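Local coordinates for protein DNA polymerase beta (Leishmania infantum, PDB 4P4M) that adds deoxyribonucleotides to the 3' end of a DNA primer as a family X polymerase and probably serves in base excision repair, at residues 93-104 and 113-124; 279-287 and 353-363. All coordinates share one frame; numbering follows the deposited sequence.

Interaction 1: residues 93-104 and 113-124; sequences PKLKAIQELTQV and AALFDREGIFTV. With NA (sodium ion), chain F.
Lys-94 and Phe-116 make a CH-pi contact: CB of Lys-94 sits over the centre of the Phe-116 ring, 3.3 Å from its centroid. The Lys-94 chain starts between its own backbone N and carbonyl carbon (chi1 72°) and bends at chi3, which carries NZ beyond the ring to Asp-117. There NZ forms a salt bridge, 2.8 Å to OD2 of Asp-117 on its syn lone pair, with a weaker bond to OD1.

The apolar part runs along helix 93-101. Ala-97 CB lies 3.6 Å from Phe-116 CD2 and also meets CB of Phe-122. Leu-101 spreads its two methyls, CD1 against Leu-115 CB and Ile-121 O, CD2 against Thr-123 O. The buried carbonyl of Ile-121 has no polar partner.

Val-124 N gives a weak but straight bond to Glu-100 OE2 (3.5 Å, 170°). Glu-100 O accepts from Gln-103 N and, in its carbonyl plane, from Gln-103 NE2; Val-124 CG2 merely packs against it.

The two helices and the hairpin between them form a helix-hairpin-helix motif, as in other family X polymerases. Thr-102 O at 2.6 Å, Val-104 O at 2.7 Å, Phe-107 O, two waters and a DNA phosphate bind its sodium ion. The axes of 93-101 and 113-119 run at 128° to each other; Leu-127 of helix 124-130 packs against Leu-101, Val-104 and Leu-115, while Phe-148 of helix 148-151 touches Val-104 and Val-124.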
loop_
_atom_site.group_PDB
_atom_site.type_symbol
_atom_site.label_atom_id
_atom_site.label_comp_id
_atom_site.label_asym_id
_atom_site.label_seq_id
_atom_site.Cartn_x
_atom_site.Cartn_y
_atom_site.Cartn_z
ATOM N N PRO A 93 0.865 30.616 -16.326
ATOM C CA PRO A 93 0.938 30.842 -14.877
ATOM C C PRO A 93 0.363 29.683 -14.065
ATOM O O PRO A 93 0.947 29.296 -13.052
ATOM C CB PRO A 93 0.098 32.112 -14.673
ATOM C CG PRO A 93 -0.614 32.351 -15.979
ATOM C CD PRO A 93 0.282 31.774 -17.021
ATOM N N LYS A 94 -0.760 29.131 -14.512
ATOM C CA LYS A 94 -1.424 28.064 -13.774
ATOM C C LYS A 94 -0.772 26.698 -13.981
ATOM O O LYS A 94 -1.108 25.739 -13.289
ATOM C CB LYS A 94 -2.909 27.999 -14.133
ATOM C CG LYS A 94 -3.201 27.461 -15.520
ATOM C CD LYS A 94 -4.701 27.339 -15.748
ATOM C CE LYS A 94 -5.348 26.435 -14.707
ATOM N NZ LYS A 94 -6.828 26.356 -14.864
ATOM N N LEU A 95 0.156 26.606 -14.928
ATOM C CA LEU A 95 0.881 25.359 -15.152
ATOM C C LEU A 95 1.958 25.157 -14.095
ATOM O O LEU A 95 2.172 24.042 -13.620
ATOM C CB LEU A 95 1.503 25.324 -16.548
ATOM C CG LEU A 95 0.547 25.078 -17.714
ATOM C CD1 LEU A 95 1.304 25.116 -19.030
ATOM C CD2 LEU A 95 -0.174 23.749 -17.548
ATOM N N LYS A 96 2.640 26.240 -13.735
ATOM C CA LYS A 96 3.623 26.194 -12.661
ATOM C C LYS A 96 2.912 25.935 -11.337
ATOM O O LYS A 96 3.419 25.217 -10.477
ATOM C CB LYS A 96 4.410 27.504 -12.594
ATOM N N ALA A 97 1.733 26.529 -11.185
ATOM C CA ALA A 97 0.921 26.336 -9.995
ATOM C C ALA A 97 0.547 24.863 -9.829
ATOM O O ALA A 97 0.697 24.286 -8.751
ATOM C CB ALA A 97 -0.328 27.200 -10.066
ATOM N N ILE A 98 0.064 24.255 -10.905
ATOM C CA ILE A 98 -0.307 22.848 -10.870
ATOM C C ILE A 98 0.887 21.963 -10.506
ATOM O O ILE A 98 0.779 21.083 -9.650
ATOM C CB ILE A 98 -0.948 22.399 -12.204
ATOM C CG1 ILE A 98 -2.351 23.000 -12.338
ATOM C CG2 ILE A 98 -1.009 20.885 -12.289
ATOM C CD1 ILE A 98 -2.983 22.803 -13.701
ATOM N N GLN A 99 2.030 22.207 -11.140
ATOM C CA GLN A 99 3.233 21.425 -10.854
ATOM C C GLN A 99 3.679 21.620 -9.405
ATOM O O GLN A 99 4.322 20.752 -8.811
ATOM C CB GLN A 99 4.369 21.815 -11.804
ATOM N N GLU A 100 3.332 22.775 -8.852
ATOM C CA GLU A 100 3.670 23.126 -7.482
ATOM C C GLU A 100 2.712 22.458 -6.502
ATOM O O GLU A 100 3.131 21.766 -5.570
ATOM C CB GLU A 100 3.588 24.646 -7.320
ATOM C CG GLU A 100 3.715 25.148 -5.897
ATOM C CD GLU A 100 5.157 25.355 -5.477
ATOM O OE1 GLU A 100 6.060 25.088 -6.301
ATOM O OE2 GLU A 100 5.381 25.790 -4.326
ATOM N N LEU A 101 1.418 22.672 -6.724
ATOM C CA LEU A 101 0.392 22.211 -5.797
ATOM C C LEU A 101 0.260 20.687 -5.748
ATOM O O LEU A 101 -0.091 20.125 -4.710
ATOM C CB LEU A 101 -0.950 22.875 -6.121
ATOM C CG LEU A 101 -0.995 24.383 -5.850
ATOM C CD1 LEU A 101 -2.224 25.031 -6.482
ATOM C CD2 LEU A 101 -0.956 24.658 -4.351
ATOM N N THR A 102 0.549 20.014 -6.858
ATOM C CA THR A 102 0.464 18.558 -6.875
ATOM C C THR A 102 1.583 17.918 -6.058
ATOM O O THR A 102 1.695 16.701 -6.008
ATOM C CB THR A 102 0.470 17.973 -8.307
ATOM O OG1 THR A 102 1.668 18.366 -8.989
ATOM C CG2 THR A 102 -0.750 18.451 -9.090
ATOM N N GLN A 103 2.420 18.730 -5.421
ATOM C CA GLN A 103 3.414 18.176 -4.505
ATOM C C GLN A 103 2.746 17.700 -3.213
ATOM O O GLN A 103 3.283 16.844 -2.509
ATOM C CB GLN A 103 4.503 19.200 -4.175
ATOM C CG GLN A 103 5.410 19.562 -5.333
ATOM C CD GLN A 103 6.534 20.492 -4.912
ATOM O OE1 GLN A 103 7.689 20.079 -4.805
ATOM N NE2 GLN A 103 6.200 21.754 -4.665
ATOM N N VAL A 104 1.575 18.257 -2.907
ATOM C CA VAL A 104 0.839 17.874 -1.701
ATOM C C VAL A 104 0.054 16.573 -1.879
ATOM O O VAL A 104 -0.670 16.417 -2.849
ATOM C CB VAL A 104 -0.141 18.962 -1.264
ATOM C CG1 VAL A 104 -0.785 18.577 0.069
ATOM C CG2 VAL A 104 0.566 20.301 -1.162
ATOM N N ALA A 113 -5.888 22.687 -10.223
ATOM C CA ALA A 113 -6.545 23.649 -11.105
ATOM C C ALA A 113 -7.651 24.407 -10.369
ATOM O O ALA A 113 -7.712 25.636 -10.416
ATOM C CB ALA A 113 -7.104 22.949 -12.328
ATOM N N ALA A 114 -8.519 23.669 -9.683
ATOM C CA ALA A 114 -9.618 24.282 -8.943
ATOM C C ALA A 114 -9.114 25.290 -7.915
ATOM O O ALA A 114 -9.709 26.354 -7.741
ATOM C CB ALA A 114 -10.476 23.218 -8.276
ATOM N N LEU A 115 -8.021 24.951 -7.235
ATOM C CA LEU A 115 -7.412 25.849 -6.258
ATOM C C LEU A 115 -6.969 27.153 -6.909
ATOM O O LEU A 115 -7.158 28.234 -6.354
ATOM C CB LEU A 115 -6.202 25.183 -5.595
ATOM C CG LEU A 115 -6.449 24.207 -4.446
ATOM C CD1 LEU A 115 -5.150 23.508 -4.060
ATOM C CD2 LEU A 115 -7.044 24.927 -3.252
ATOM N N PHE A 116 -6.360 27.033 -8.083
ATOM C CA PHE A 116 -5.873 28.186 -8.828
ATOM C C PHE A 116 -7.033 29.045 -9.335
ATOM O O PHE A 116 -6.994 30.274 -9.246
ATOM C CB PHE A 116 -5.009 27.711 -10.001
ATOM C CG PHE A 116 -4.453 28.824 -10.843
ATOM C CD1 PHE A 116 -5.203 29.378 -11.869
ATOM C CD2 PHE A 116 -3.174 29.308 -10.620
ATOM C CE1 PHE A 116 -4.692 30.401 -12.649
ATOM C CE2 PHE A 116 -2.656 30.330 -11.398
ATOM C CZ PHE A 116 -3.417 30.877 -12.413
ATOM N N ASP A 117 -8.070 28.391 -9.851
ATOM C CA ASP A 117 -9.179 29.087 -10.503
ATOM C C ASP A 117 -10.218 29.644 -9.529
ATOM O O ASP A 117 -10.769 30.721 -9.754
ATOM C CB ASP A 117 -9.855 28.176 -11.535
ATOM C CG ASP A 117 -8.936 27.821 -12.696
ATOM O OD1 ASP A 117 -7.982 28.585 -12.959
ATOM O OD2 ASP A 117 -9.164 26.778 -13.348
ATOM N N ARG A 118 -10.483 28.918 -8.450
ATOM C CA ARG A 118 -11.519 29.331 -7.504
ATOM C C ARG A 118 -10.963 29.972 -6.232
ATOM O O ARG A 118 -11.716 30.534 -5.436
ATOM C CB ARG A 118 -12.414 28.142 -7.139
ATOM N N GLU A 119 -9.649 29.893 -6.041
ATOM C CA GLU A 119 -9.043 30.381 -4.806
ATOM C C GLU A 119 -7.851 31.301 -5.061
ATOM O O GLU A 119 -7.358 31.959 -4.143
ATOM C CB GLU A 119 -8.612 29.202 -3.930
ATOM C CG GLU A 119 -9.699 28.160 -3.705
ATOM C CD GLU A 119 -10.811 28.661 -2.806
ATOM O OE1 GLU A 119 -10.628 29.714 -2.158
ATOM O OE2 GLU A 119 -11.869 27.998 -2.746
ATOM N N GLY A 120 -7.388 31.341 -6.305
ATOM C CA GLY A 120 -6.248 32.167 -6.665
ATOM C C GLY A 120 -4.973 31.723 -5.971
ATOM O O GLY A 120 -3.973 32.446 -5.953
ATOM N N ILE A 121 -5.015 30.525 -5.394
ATOM C CA ILE A 121 -3.863 29.956 -4.709
ATOM C C ILE A 121 -2.907 29.367 -5.733
ATOM O O ILE A 121 -3.311 28.544 -6.551
ATOM C CB ILE A 121 -4.304 28.858 -3.732
ATOM C CG1 ILE A 121 -5.144 29.467 -2.607
ATOM C CG2 ILE A 121 -3.095 28.109 -3.179
ATOM C CD1 ILE A 121 -5.677 28.458 -1.626
ATOM N N PHE A 122 -1.644 29.786 -5.697
ATOM C CA PHE A 122 -0.672 29.304 -6.683
ATOM C C PHE A 122 0.618 28.737 -6.095
ATOM O O PHE A 122 1.510 28.311 -6.838
ATOM C CB PHE A 122 -0.368 30.381 -7.739
ATOM C CG PHE A 122 0.173 31.669 -7.170
ATOM C CD1 PHE A 122 -0.683 32.630 -6.653
ATOM C CD2 PHE A 122 1.538 31.924 -7.168
ATOM C CE1 PHE A 122 -0.186 33.821 -6.130
ATOM C CE2 PHE A 122 2.044 33.114 -6.649
ATOM C CZ PHE A 122 1.180 34.062 -6.131
ATOM N N THR A 123 0.724 28.713 -4.769
ATOM C CA THR A 123 1.892 28.104 -4.131
ATOM C C THR A 123 1.482 27.197 -2.985
ATOM O O THR A 123 0.437 27.402 -2.366
ATOM C CB THR A 123 2.883 29.156 -3.563
ATOM O OG1 THR A 123 2.330 29.745 -2.380
ATOM C CG2 THR A 123 3.185 30.242 -4.588
ATOM N N VAL A 124 2.320 26.201 -2.708
ATOM C CA VAL A 124 2.100 25.286 -1.597
ATOM C C VAL A 124 2.019 26.039 -0.271
ATOM O O VAL A 124 1.200 25.710 0.582
ATOM C CB VAL A 124 3.216 24.224 -1.522
ATOM C CG1 VAL A 124 3.113 23.416 -0.233
ATOM C CG2 VAL A 124 3.157 23.303 -2.741
HETATM NA NA NA F . -0.113 15.016 -5.093
HETATM O O HOH W 1 1.730 13.936 -3.957
HETATM O O HOH W 2 0.565 13.838 -7.105
#

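Interaction 2: residues 279-287 and 353-363; sequences TKSVPTAML and RVEVRSEQDVF
Pro-283 packs against the loop leading into a capping box, the N-terminal motif of helix 359-365 formed by Ser-358 and Asp-361; the contact ties helix 282-290 to this last helix of the thumb. Pro-283 CG lies 3.6 Å from Arg-357 O, and its CB meets Val-356 CG2. In the box, Asp-361 N donates to Ser-358 OG, and Ser-358 N to Asp-361 OD2 from above the carboxylate plane; Arg-357 N is an extra donor to OD2, nearly along the C-O axis.

Leu-287 carries the apolar contact where 282-287 and 359-363 run at 78° to each other. With CG beside its backbone N (chi1 -87°), its side chain meets that of Val-362 tip to tip, CD1 lying 3.7 Å from both CB and CG2 of Val-362, while CD2 reaches Phe-363 CE1; Met-299 of helix 293-305 touches all three side chains. Glu-359 runs antiparallel alongside Leu-287, and its OE1 is held by Arg-188 and Arg-376 in salt bridges.

Water joins the backbones: one molecule bridges Lys-280 O and Val-356 O, another Lys-280 O and Val-356 N.

At the outer end the like-charged Lys-280 and Arg-353 meet through carbon. The guanidinium, salt-bridged through NE to Glu-350, takes Lys-280 CD over one face, displaced from its centre, with CD 3.6 Å from Arg-353 NH2.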
loop_
_atom_site.group_PDB
_atom_site.type_symbol
_atom_site.label_atom_id
_atom_site.label_comp_id
_atom_site.label_asym_id
_atom_site.label_seq_id
_atom_site.Cartn_x
_atom_site.Cartn_y
_atom_site.Cartn_z
ATOM N N THR A 279 -4.489 -15.819 2.695
ATOM C CA THR A 279 -3.305 -16.687 2.775
ATOM C C THR A 279 -2.784 -17.189 1.415
ATOM O O THR A 279 -1.583 -17.056 1.111
ATOM C CB THR A 279 -3.543 -17.892 3.716
ATOM O OG1 THR A 279 -3.926 -17.412 5.008
ATOM C CG2 THR A 279 -2.261 -18.734 3.850
ATOM N N LYS A 280 -3.664 -17.761 0.594
ATOM C CA LYS A 280 -3.224 -18.310 -0.701
ATOM C C LYS A 280 -2.674 -17.236 -1.646
ATOM O O LYS A 280 -1.988 -17.558 -2.634
ATOM C CB LYS A 280 -4.360 -19.075 -1.404
ATOM C CG LYS A 280 -5.484 -18.163 -1.899
ATOM C CD LYS A 280 -6.566 -18.917 -2.714
ATOM C CE LYS A 280 -7.447 -19.804 -1.837
ATOM N NZ LYS A 280 -8.599 -20.402 -2.616
ATOM N N SER A 281 -2.991 -15.970 -1.366
ATOM C CA SER A 281 -2.525 -14.850 -2.197
ATOM C C SER A 281 -1.186 -14.259 -1.753
ATOM O O SER A 281 -0.662 -13.352 -2.395
ATOM C CB SER A 281 -3.583 -13.726 -2.208
ATOM O OG SER A 281 -4.766 -14.137 -2.882
ATOM N N VAL A 282 -0.632 -14.738 -0.644
ATOM C CA VAL A 282 0.559 -14.080 -0.092
ATOM C C VAL A 282 1.792 -14.016 -1.043
ATOM O O VAL A 282 2.435 -12.976 -1.150
ATOM C CB VAL A 282 0.916 -14.632 1.321
ATOM C CG1 VAL A 282 2.296 -14.172 1.764
ATOM C CG2 VAL A 282 -0.162 -14.187 2.335
ATOM N N PRO A 283 2.117 -15.114 -1.751
ATOM C CA PRO A 283 3.290 -15.019 -2.642
ATOM C C PRO A 283 3.129 -13.964 -3.744
ATOM O O PRO A 283 4.081 -13.231 -4.048
ATOM C CB PRO A 283 3.384 -16.432 -3.257
ATOM C CG PRO A 283 2.735 -17.332 -2.205
ATOM C CD PRO A 283 1.594 -16.491 -1.662
ATOM N N THR A 284 1.949 -13.895 -4.360
ATOM C CA THR A 284 1.722 -12.884 -5.388
ATOM C C THR A 284 1.607 -11.464 -4.794
ATOM O O THR A 284 1.936 -10.487 -5.455
ATOM C CB THR A 284 0.479 -13.214 -6.253
ATOM O OG1 THR A 284 -0.578 -13.672 -5.406
ATOM C CG2 THR A 284 0.808 -14.323 -7.273
ATOM N N ALA A 285 1.133 -11.350 -3.555
ATOM C CA ALA A 285 1.083 -10.037 -2.899
ATOM C C ALA A 285 2.494 -9.567 -2.516
ATOM O O ALA A 285 2.800 -8.372 -2.578
ATOM C CB ALA A 285 0.154 -10.071 -1.655
ATOM N N MET A 286 3.358 -10.495 -2.107
ATOM C CA MET A 286 4.747 -10.128 -1.846
ATOM C C MET A 286 5.392 -9.554 -3.108
ATOM O O MET A 286 6.113 -8.552 -3.044
ATOM C CB MET A 286 5.546 -11.319 -1.308
ATOM C CG MET A 286 5.208 -11.659 0.133
ATOM S SD MET A 286 6.003 -13.168 0.699
ATOM C CE MET A 286 7.724 -12.677 0.615
ATOM N N LEU A 287 5.116 -10.164 -4.261
ATOM C CA LEU A 287 5.637 -9.625 -5.521
ATOM C C LEU A 287 5.102 -8.222 -5.789
ATOM O O LEU A 287 5.862 -7.300 -6.092
ATOM C CB LEU A 287 5.265 -10.517 -6.710
ATOM C CG LEU A 287 6.167 -11.688 -7.073
ATOM C CD1 LEU A 287 5.449 -12.588 -8.087
ATOM C CD2 LEU A 287 7.516 -11.180 -7.623
ATOM N N ARG A 353 -6.978 -20.185 -11.509
ATOM C CA ARG A 353 -5.772 -19.975 -10.709
ATOM C C ARG A 353 -4.709 -21.050 -10.939
ATOM O O ARG A 353 -5.003 -22.249 -10.922
ATOM C CB ARG A 353 -6.094 -19.911 -9.203
ATOM C CG ARG A 353 -4.824 -19.746 -8.320
ATOM C CD ARG A 353 -5.116 -19.874 -6.800
ATOM N NE ARG A 353 -6.061 -18.856 -6.339
ATOM C CZ ARG A 353 -5.720 -17.629 -5.957
ATOM N NH1 ARG A 353 -4.445 -17.255 -5.975
ATOM N NH2 ARG A 353 -6.655 -16.772 -5.559
ATOM N N VAL A 354 -3.472 -20.611 -11.150
ATOM C CA VAL A 354 -2.323 -21.503 -11.058
ATOM C C VAL A 354 -1.742 -21.302 -9.662
ATOM O O VAL A 354 -1.190 -20.235 -9.353
ATOM C CB VAL A 354 -1.244 -21.178 -12.109
ATOM C CG1 VAL A 354 0.035 -21.995 -11.846
ATOM C CG2 VAL A 354 -1.780 -21.427 -13.513
ATOM N N GLU A 355 -1.885 -22.312 -8.809
ATOM C CA GLU A 355 -1.396 -22.203 -7.440
ATOM C C GLU A 355 0.116 -21.998 -7.395
ATOM O O GLU A 355 0.859 -22.660 -8.122
ATOM C CB GLU A 355 -1.789 -23.439 -6.625
ATOM C CG GLU A 355 -3.279 -23.530 -6.348
ATOM C CD GLU A 355 -3.640 -24.772 -5.553
ATOM O OE1 GLU A 355 -2.771 -25.274 -4.801
ATOM O OE2 GLU A 355 -4.790 -25.248 -5.689
ATOM N N VAL A 356 0.567 -21.073 -6.551
ATOM C CA VAL A 356 2.003 -20.872 -6.344
ATOM C C VAL A 356 2.331 -20.799 -4.852
ATOM O O VAL A 356 1.488 -20.386 -4.059
ATOM C CB VAL A 356 2.522 -19.606 -7.076
ATOM C CG1 VAL A 356 2.380 -19.767 -8.579
ATOM C CG2 VAL A 356 1.787 -18.343 -6.586
ATOM N N ARG A 357 3.546 -21.202 -4.477
ATOM C CA ARG A 357 3.961 -21.133 -3.079
ATOM C C ARG A 357 5.078 -20.125 -2.854
ATOM O O ARG A 357 5.343 -19.734 -1.714
ATOM C CB ARG A 357 4.399 -22.509 -2.555
ATOM C CG ARG A 357 5.748 -22.980 -3.068
ATOM C CD ARG A 357 6.394 -23.997 -2.123
ATOM N NE ARG A 357 7.410 -23.381 -1.274
ATOM C CZ ARG A 357 8.657 -23.142 -1.665
ATOM N NH1 ARG A 357 9.039 -23.468 -2.890
ATOM N NH2 ARG A 357 9.520 -22.574 -0.835
ATOM N N SER A 358 5.730 -19.704 -3.934
ATOM C CA SER A 358 6.884 -18.798 -3.843
ATOM C C SER A 358 6.893 -17.767 -4.969
ATOM O O SER A 358 6.245 -17.967 -6.011
ATOM C CB SER A 358 8.185 -19.606 -3.923
ATOM O OG SER A 358 8.349 -20.184 -5.220
ATOM N N GLU A 359 7.624 -16.667 -4.772
ATOM C CA GLU A 359 7.846 -15.717 -5.866
ATOM C C GLU A 359 8.513 -16.415 -7.050
ATOM O O GLU A 359 8.142 -16.182 -8.208
ATOM C CB GLU A 359 8.708 -14.530 -5.413
ATOM C CG GLU A 359 8.072 -13.671 -4.305
ATOM C CD GLU A 359 8.930 -12.463 -3.946
ATOM O OE1 GLU A 359 10.144 -12.641 -3.681
ATOM O OE2 GLU A 359 8.388 -11.336 -3.932
ATOM N N GLN A 360 9.501 -17.263 -6.762
ATOM C CA GLN A 360 10.213 -18.002 -7.815
ATOM C C GLN A 360 9.254 -18.770 -8.728
ATOM O O GLN A 360 9.468 -18.838 -9.952
ATOM C CB GLN A 360 11.263 -18.955 -7.215
ATOM C CG GLN A 360 11.925 -19.916 -8.232
ATOM C CD GLN A 360 13.198 -19.361 -8.864
ATOM O OE1 GLN A 360 14.097 -18.858 -8.032
ATOM N NE2 GLN A 360 13.380 -19.413 -10.085
ATOM N N ASP A 361 8.204 -19.359 -8.150
ATOM C CA ASP A 361 7.213 -20.085 -8.956
ATOM C C ASP A 361 6.662 -19.199 -10.081
ATOM O O ASP A 361 6.491 -19.653 -11.214
ATOM C CB ASP A 361 6.013 -20.540 -8.119
ATOM C CG ASP A 361 6.305 -21.757 -7.250
ATOM O OD1 ASP A 361 7.208 -22.562 -7.576
ATOM O OD2 ASP A 361 5.597 -21.904 -6.229
ATOM N N VAL A 362 6.340 -17.951 -9.746
ATOM C CA VAL A 362 5.762 -17.015 -10.718
ATOM C C VAL A 362 6.745 -16.678 -11.846
ATOM O O VAL A 362 6.374 -16.701 -13.028
ATOM C CB VAL A 362 5.269 -15.705 -10.039
ATOM C CG1 VAL A 362 4.681 -14.744 -11.077
ATOM C CG2 VAL A 362 4.243 -16.025 -8.946
ATOM N N PHE A 363 7.988 -16.358 -11.491
ATOM C CA PHE A 363 9.026 -16.121 -12.500
ATOM C C PHE A 363 9.094 -17.325 -13.458
ATOM O O PHE A 363 9.136 -17.168 -14.688
ATOM C CB PHE A 363 10.404 -15.924 -11.846
ATOM C CG PHE A 363 10.626 -14.563 -11.196
ATOM C CD1 PHE A 363 10.369 -14.372 -9.839
ATOM C CD2 PHE A 363 11.172 -13.507 -11.922
ATOM C CE1 PHE A 363 10.606 -13.126 -9.229
ATOM C CE2 PHE A 363 11.414 -12.262 -11.323
ATOM C CZ PHE A 363 11.137 -12.075 -9.975
HETATM O O HOH W 3 -1.703 -19.929 -4.599
HETATM O O HOH W 4 -0.227 -19.863 -2.115
#

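How the interactions relate
Interactions 1 and 2 lie on opposite sides of the chain's centre, their own centres about 43 Å apart and their nearest atoms about 24 Å apart. Along the chain, interaction 1 (93-104 with 113-124), in the fingers region, is complete before interaction 2 (279-287 with 353-363) begins. Interaction 1 reaches the DNA backbone through its sodium ion, away from the nucleotide pocket. In interaction 2 the side chain of Leu-287 is about 9 Å from the bound dideoxythymidine triphosphate, and that of Met-286 about 11 Å from the side chain of the magnesium ligand Asp-198. Helix 282-290 runs on to Thr-288 and Phe-289, which line the nucleotide pocket.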